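PDB 3A2Q: 6-aminohexanoate-cyclic-dimer hydrolase from Arthrobacter sp., which hydrolyses the cyclic dimer of 6-aminohexanoic acid, a nylon-6 by-product, opening one amide to give the linear dimer. Local coordinates for residues Glu51-Glu56 and Gly111-Gly116; Ala65-Leu70 and Leu162-His167. The protein carries 1 engineered substitution. All coordinates share one frame; numbering follows the deposited sequence.

Contacts 1 and 2 lie side by side near one end of the mixed sheet of this amidase-family hydrolase, their centres about 9 Å apart. Their segments alternate along the chain: 51-56, then 65-70, 111-116 and 162-167. Strand 113-118 lies between strand 68-72 and helix 50-59, and strand 165-170 flanks 68-72 on its other side. Contact 1 therefore sets helix 50-59 alongside strand 113-118, and contact 2 pairs two strands of the sheet. The contacts meet directly, with a probable hydrogen bond from G66 N to G111 O (2.7 Å). Contact 2 runs on toward K72, a charge-relay residue by similarity.

Contact 1. Residues Glu51-Glu56 and Gly111-Gly116; sequences EKARRE and GFVLLG
At an outer part of the amidase sheet, helix 50-59 docks beside strand 113-118, with E56, A53 and K52 meeting V113, L114 and L115. The two elements run nearly antiparallel, at 167°, with axes 6.6 Å apart. The polar link is made by E56. Its CG stands anti to the carbonyl carbon (chi1 -51°), and the chain continues extended, which carries the carboxylate to the strand backbone. There OE1 accepts the N-H of L114 at 2.8 Å in an almost straight bond (165°), the donor lying nearly in line with the CD-OE1 bond. The same oxygen takes a hydrogen from a water at 2.7 Å, and this water gives its other hydrogen to F112 O at 2.6 Å. OE1 is thus gripped by two donors, and the water ties the carboxylate to the residues leading into the strand. The small side chain of A53 is consistent with the close approach: its CB rests 3.4 Å from L114 O and also touches the end of L115, 4.1 Å from CD1. V113 packs its CB against A53 O at 3.8 Å. One turn back from E56, the aliphatic part of K52 crosses the L114 side chain, CD to CD2 at 4.1 Å, while its NZ reaches on to a salt bridge with D81 and a hydrogen bond to the carbonyl of Q79. Through its backbone V113 pairs with V67 and Y69, and L115 with Y69 and with L49, whereas the L114 N-H turns to the helix. The contact thus belongs to an alpha/beta fold, a helix set beside strand 113-118 of the sheet, with E56 supplying the acceptor for L114 N.

Contact 2. Residues Ala65-Leu70 and Leu162-His167; sequences AGVPYL and LSPVAH
L70 and H167 join strands 68-72 and 165-170 in parallel pairing: H167 N donates to L70 O at 2.9 Å, nearly straight, while L70 N reaches V165 O only weakly at 3.5 Å, and the short strand axes diverge by 35°. L70 and A166 form the bridge pair, their CB atoms 4.1 Å apart on one face of the sheet. On the other face Y69 CB lies against V165 CG2 at 3.7 Å. Ahead of the pairing the contact is mostly by side chains. V67 CG1 touches P164 CG at 3.6 Å; CG1 stands anti to the backbone N of V67 (chi1 -176°), which directs it at the proline ring. P164 CD sits 3.4 Å from P68 O, a buried carbonyl with no polar partner in the model. S163 turns its OG toward L70, 3.4 Å from CG, yet spends its hydrogen on L162 O at 2.6 Å, from a position tilted 31° out of that carbonyl's plane. With an alanine at S163 the OG is gone, which is likely to leave L162 O without a mate for its hydrogen bond and L70 CG less closely packed. H167 carries its ring away from the pairing, where NE2 bonds to E212 and ND1 weakly to the backbone N of K72. Around the pair, helix 152-159 packs on L70, L162 and A166, helix 10-19 on V67, P164 and V165, and strands 113-118 and 211-216 continue the sheet beyond 68-72 and 165-170 respectively.

Contact 1. Residues Glu51-Glu56 and Gly111-Gly116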
loop_
_atom_site.group_PDB
_atom_site.type_symbol
_atom_site.label_atom_id
_atom_site.label_comp_id
_atom_site.label_asym_id
_atom_site.label_seq_id
_atom_site.Cartn_x
_atom_site.Cartn_y
_atom_site.Cartn_z
ATOM N N GLU A 51 6.246 -18.671 15.884
ATOM C CA GLU A 51 5.693 -19.981 16.206
ATOM C C GLU A 51 4.621 -20.389 15.198
ATOM O O GLU A 51 4.661 -21.498 14.663
ATOM C CB GLU A 51 5.128 -19.991 17.629
ATOM C CG GLU A 51 6.178 -19.692 18.693
ATOM C CD GLU A 51 7.379 -20.630 18.627
ATOM O OE1 GLU A 51 8.375 -20.371 19.336
ATOM O OE2 GLU A 51 7.332 -21.625 17.871
ATOM N N LYS A 52 3.670 -19.498 14.930
ATOM C CA LYS A 52 2.628 -19.808 13.959
ATOM C C LYS A 52 3.289 -20.072 12.617
ATOM O O LYS A 52 2.933 -21.010 11.910
ATOM C CB LYS A 52 1.636 -18.650 13.817
ATOM C CG LYS A 52 0.684 -18.828 12.638
ATOM C CD LYS A 52 -0.392 -17.754 12.569
ATOM C CE LYS A 52 -1.445 -17.946 13.646
ATOM N NZ LYS A 52 -2.604 -17.027 13.452
ATOM N N ALA A 53 4.264 -19.238 12.271
ATOM C CA ALA A 53 4.971 -19.396 11.010
ATOM C C ALA A 53 5.603 -20.780 10.946
ATOM O O ALA A 53 5.666 -21.401 9.883
ATOM C CB ALA A 53 6.043 -18.325 10.874
ATOM N N ARG A 54 6.066 -21.261 12.094
ATOM C CA ARG A 54 6.704 -22.567 12.164
ATOM C C ARG A 54 5.711 -23.713 12.039
ATOM O O ARG A 54 6.035 -24.753 11.468
ATOM C CB ARG A 54 7.501 -22.688 13.465
ATOM C CG ARG A 54 8.835 -21.963 13.413
ATOM C CD ARG A 54 9.418 -21.747 14.798
ATOM N NE ARG A 54 10.745 -21.143 14.733
ATOM C CZ ARG A 54 11.257 -20.360 15.677
ATOM N NH1 ARG A 54 10.549 -20.080 16.763
ATOM N NH2 ARG A 54 12.475 -19.855 15.531
ATOM N N ARG A 55 4.502 -23.524 12.562
ATOM C CA ARG A 55 3.474 -24.558 12.485
ATOM C C ARG A 55 2.944 -24.644 11.058
ATOM O O ARG A 55 2.786 -25.732 10.506
ATOM C CB ARG A 55 2.299 -24.234 13.406
ATOM C CG ARG A 55 2.656 -23.785 14.809
ATOM C CD ARG A 55 1.393 -23.292 15.508
ATOM N NE ARG A 55 1.672 -22.533 16.723
ATOM C CZ ARG A 55 0.749 -21.866 17.409
ATOM N NH1 ARG A 55 -0.513 -21.865 16.998
ATOM N NH2 ARG A 55 1.085 -21.197 18.505
ATOM N N GLU A 56 2.659 -23.486 10.467
ATOM C CA GLU A 56 2.127 -23.435 9.111
ATOM C C GLU A 56 3.122 -23.958 8.088
ATOM O O GLU A 56 2.732 -24.552 7.086
ATOM C CB GLU A 56 1.726 -21.998 8.742
ATOM C CG GLU A 56 0.819 -21.322 9.757
ATOM C CD GLU A 56 0.300 -19.978 9.276
ATOM O OE1 GLU A 56 1.012 -19.300 8.504
ATOM O OE2 GLU A 56 -0.814 -19.593 9.681
ATOM N N GLY A 111 0.188 -21.597 0.391
ATOM C CA GLY A 111 1.469 -22.106 0.851
ATOM C C GLY A 111 2.325 -21.103 1.604
ATOM O O GLY A 111 3.400 -21.448 2.095
ATOM N N PHE A 112 1.860 -19.860 1.691
ATOM C CA PHE A 112 2.589 -18.809 2.400
ATOM C C PHE A 112 2.469 -19.029 3.905
ATOM O O PHE A 112 1.483 -19.597 4.373
ATOM C CB PHE A 112 2.006 -17.432 2.045
ATOM C CG PHE A 112 2.372 -16.942 0.665
ATOM C CD1 PHE A 112 3.651 -16.461 0.400
ATOM C CD2 PHE A 112 1.437 -16.952 -0.365
ATOM C CE1 PHE A 112 3.992 -15.995 -0.873
ATOM C CE2 PHE A 112 1.769 -16.488 -1.642
ATOM C CZ PHE A 112 3.047 -16.011 -1.895
ATOM N N VAL A 113 3.469 -18.591 4.667
ATOM C CA VAL A 113 3.419 -18.735 6.121
ATOM C C VAL A 113 3.418 -17.347 6.766
ATOM O O VAL A 113 4.248 -16.502 6.437
ATOM C CB VAL A 113 4.618 -19.585 6.666
ATOM C CG1 VAL A 113 4.708 -20.903 5.899
ATOM C CG2 VAL A 113 5.925 -18.820 6.559
ATOM N N LEU A 114 2.465 -17.108 7.664
ATOM C CA LEU A 114 2.353 -15.817 8.334
ATOM C C LEU A 114 3.493 -15.618 9.326
ATOM O O LEU A 114 3.494 -16.201 10.410
ATOM C CB LEU A 114 1.008 -15.707 9.055
ATOM C CG LEU A 114 0.733 -14.367 9.733
ATOM C CD1 LEU A 114 0.965 -13.238 8.735
ATOM C CD2 LEU A 114 -0.695 -14.336 10.263
ATOM N N LEU A 115 4.454 -14.778 8.947
ATOM C CA LEU A 115 5.627 -14.503 9.771
ATOM C C LEU A 115 5.401 -13.472 10.870
ATOM O O LEU A 115 6.071 -13.506 11.901
ATOM C CB LEU A 115 6.787 -14.044 8.880
ATOM C CG LEU A 115 8.157 -13.899 9.544
ATOM C CD1 LEU A 115 8.619 -15.264 10.054
ATOM C CD2 LEU A 115 9.159 -13.344 8.535
ATOM N N GLY A 116 4.469 -12.551 10.653
ATOM C CA GLY A 116 4.203 -11.532 11.651
ATOM C C GLY A 116 3.436 -10.344 11.101
ATOM O O GLY A 116 3.026 -10.346 9.940
HETATM O O HOH W 1 -0.023 -18.460 6.105
#

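Contact 2. Residues Ala65-Leu70 and Leu162-His167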
loop_
_atom_site.group_PDB
_atom_site.type_symbol
_atom_site.label_atom_id
_atom_site.label_comp_id
_atom_site.label_asym_id
_atom_site.label_seq_id
_atom_site.Cartn_x
_atom_site.Cartn_y
_atom_site.Cartn_z
ATOM N N ALA A 65 4.484 -22.809 -1.137
ATOM C CA ALA A 65 4.629 -23.528 0.124
ATOM C C ALA A 65 5.938 -23.177 0.834
ATOM O O ALA A 65 7.020 -23.326 0.266
ATOM C CB ALA A 65 4.555 -25.031 -0.119
ATOM N N GLY A 66 5.827 -22.699 2.072
ATOM C CA GLY A 66 7.007 -22.355 2.849
ATOM C C GLY A 66 7.492 -20.917 2.770
ATOM O O GLY A 66 8.337 -20.505 3.567
ATOM N N VAL A 67 6.970 -20.142 1.825
ATOM C CA VAL A 67 7.402 -18.756 1.686
ATOM C C VAL A 67 6.740 -17.856 2.717
ATOM O O VAL A 67 5.516 -17.821 2.837
ATOM C CB VAL A 67 7.098 -18.203 0.284
ATOM C CG1 VAL A 67 7.656 -16.787 0.159
ATOM C CG2 VAL A 67 7.706 -19.110 -0.777
ATOM N N PRO A 68 7.549 -17.109 3.482
ATOM C CA PRO A 68 7.022 -16.209 4.509
ATOM C C PRO A 68 6.475 -14.913 3.923
ATOM O O PRO A 68 6.915 -14.468 2.861
ATOM C CB PRO A 68 8.241 -15.940 5.402
ATOM C CG PRO A 68 9.230 -17.023 5.033
ATOM C CD PRO A 68 9.015 -17.184 3.567
ATOM N N TYR A 69 5.515 -14.315 4.624
ATOM C CA TYR A 69 4.937 -13.039 4.210
ATOM C C TYR A 69 4.523 -12.283 5.463
ATOM O O TYR A 69 4.360 -12.877 6.531
ATOM C CB TYR A 69 3.735 -13.247 3.275
ATOM C CG TYR A 69 2.397 -13.402 3.957
ATOM C CD1 TYR A 69 1.538 -12.314 4.104
ATOM C CD2 TYR A 69 1.974 -14.644 4.432
ATOM C CE1 TYR A 69 0.285 -12.458 4.702
ATOM C CE2 TYR A 69 0.725 -14.798 5.033
ATOM C CZ TYR A 69 -0.113 -13.702 5.163
ATOM O OH TYR A 69 -1.347 -13.852 5.748
ATOM N N LEU A 70 4.370 -10.971 5.334
ATOM C CA LEU A 70 3.990 -10.130 6.456
ATOM C C LEU A 70 2.637 -9.460 6.235
ATOM O O LEU A 70 2.267 -9.124 5.111
ATOM C CB LEU A 70 5.081 -9.085 6.703
ATOM C CG LEU A 70 6.384 -9.683 7.240
ATOM C CD1 LEU A 70 7.526 -8.693 7.092
ATOM C CD2 LEU A 70 6.180 -10.084 8.694
ATOM N N LEU A 162 12.877 -8.842 4.976
ATOM C CA LEU A 162 12.354 -9.561 6.132
ATOM C C LEU A 162 11.312 -10.554 5.612
ATOM O O LEU A 162 10.881 -11.461 6.324
ATOM C CB LEU A 162 11.721 -8.595 7.136
ATOM C CG LEU A 162 12.570 -7.388 7.547
ATOM C CD1 LEU A 162 11.905 -6.684 8.721
ATOM C CD2 LEU A 162 13.974 -7.832 7.925
ATOM N N SER A 163 10.930 -10.363 4.351
ATOM C CA SER A 163 9.968 -11.207 3.642
ATOM C C SER A 163 9.981 -10.754 2.186
ATOM O O SER A 163 10.229 -9.582 1.902
ATOM C CB SER A 163 8.561 -11.054 4.217
ATOM O OG SER A 163 8.434 -11.743 5.447
ATOM N N PRO A 164 9.729 -11.676 1.244
ATOM C CA PRO A 164 9.731 -11.303 -0.176
ATOM C C PRO A 164 8.461 -10.577 -0.620
ATOM O O PRO A 164 8.451 -9.895 -1.643
ATOM C CB PRO A 164 9.910 -12.641 -0.886
ATOM C CG PRO A 164 9.251 -13.611 0.052
ATOM C CD PRO A 164 9.672 -13.141 1.414
ATOM N N VAL A 165 7.394 -10.733 0.158
ATOM C CA VAL A 165 6.115 -10.106 -0.148
ATOM C C VAL A 165 5.387 -9.744 1.139
ATOM O O VAL A 165 5.648 -10.321 2.194
ATOM C CB VAL A 165 5.208 -11.048 -0.968
ATOM C CG1 VAL A 165 5.912 -11.467 -2.248
ATOM C CG2 VAL A 165 4.838 -12.260 -0.146
ATOM N N ALA A 166 4.464 -8.792 1.050
ATOM C CA ALA A 166 3.711 -8.370 2.218
ATOM C C ALA A 166 2.400 -7.723 1.819
ATOM O O ALA A 166 2.217 -7.301 0.674
ATOM C CB ALA A 166 4.534 -7.394 3.044
ATOM N N HIS A 167 1.497 -7.650 2.785
ATOM C CA HIS A 167 0.188 -7.054 2.594
ATOM C C HIS A 167 0.149 -5.631 3.151
ATOM O O HIS A 167 0.995 -5.235 3.958
ATOM C CB HIS A 167 -0.875 -7.917 3.292
ATOM C CG HIS A 167 -2.096 -7.159 3.712
ATOM N ND1 HIS A 167 -2.124 -6.352 4.829
ATOM C CD2 HIS A 167 -3.323 -7.061 3.148
ATOM C CE1 HIS A 167 -3.315 -5.790 4.935
ATOM N NE2 HIS A 167 -4.062 -6.204 3.927
#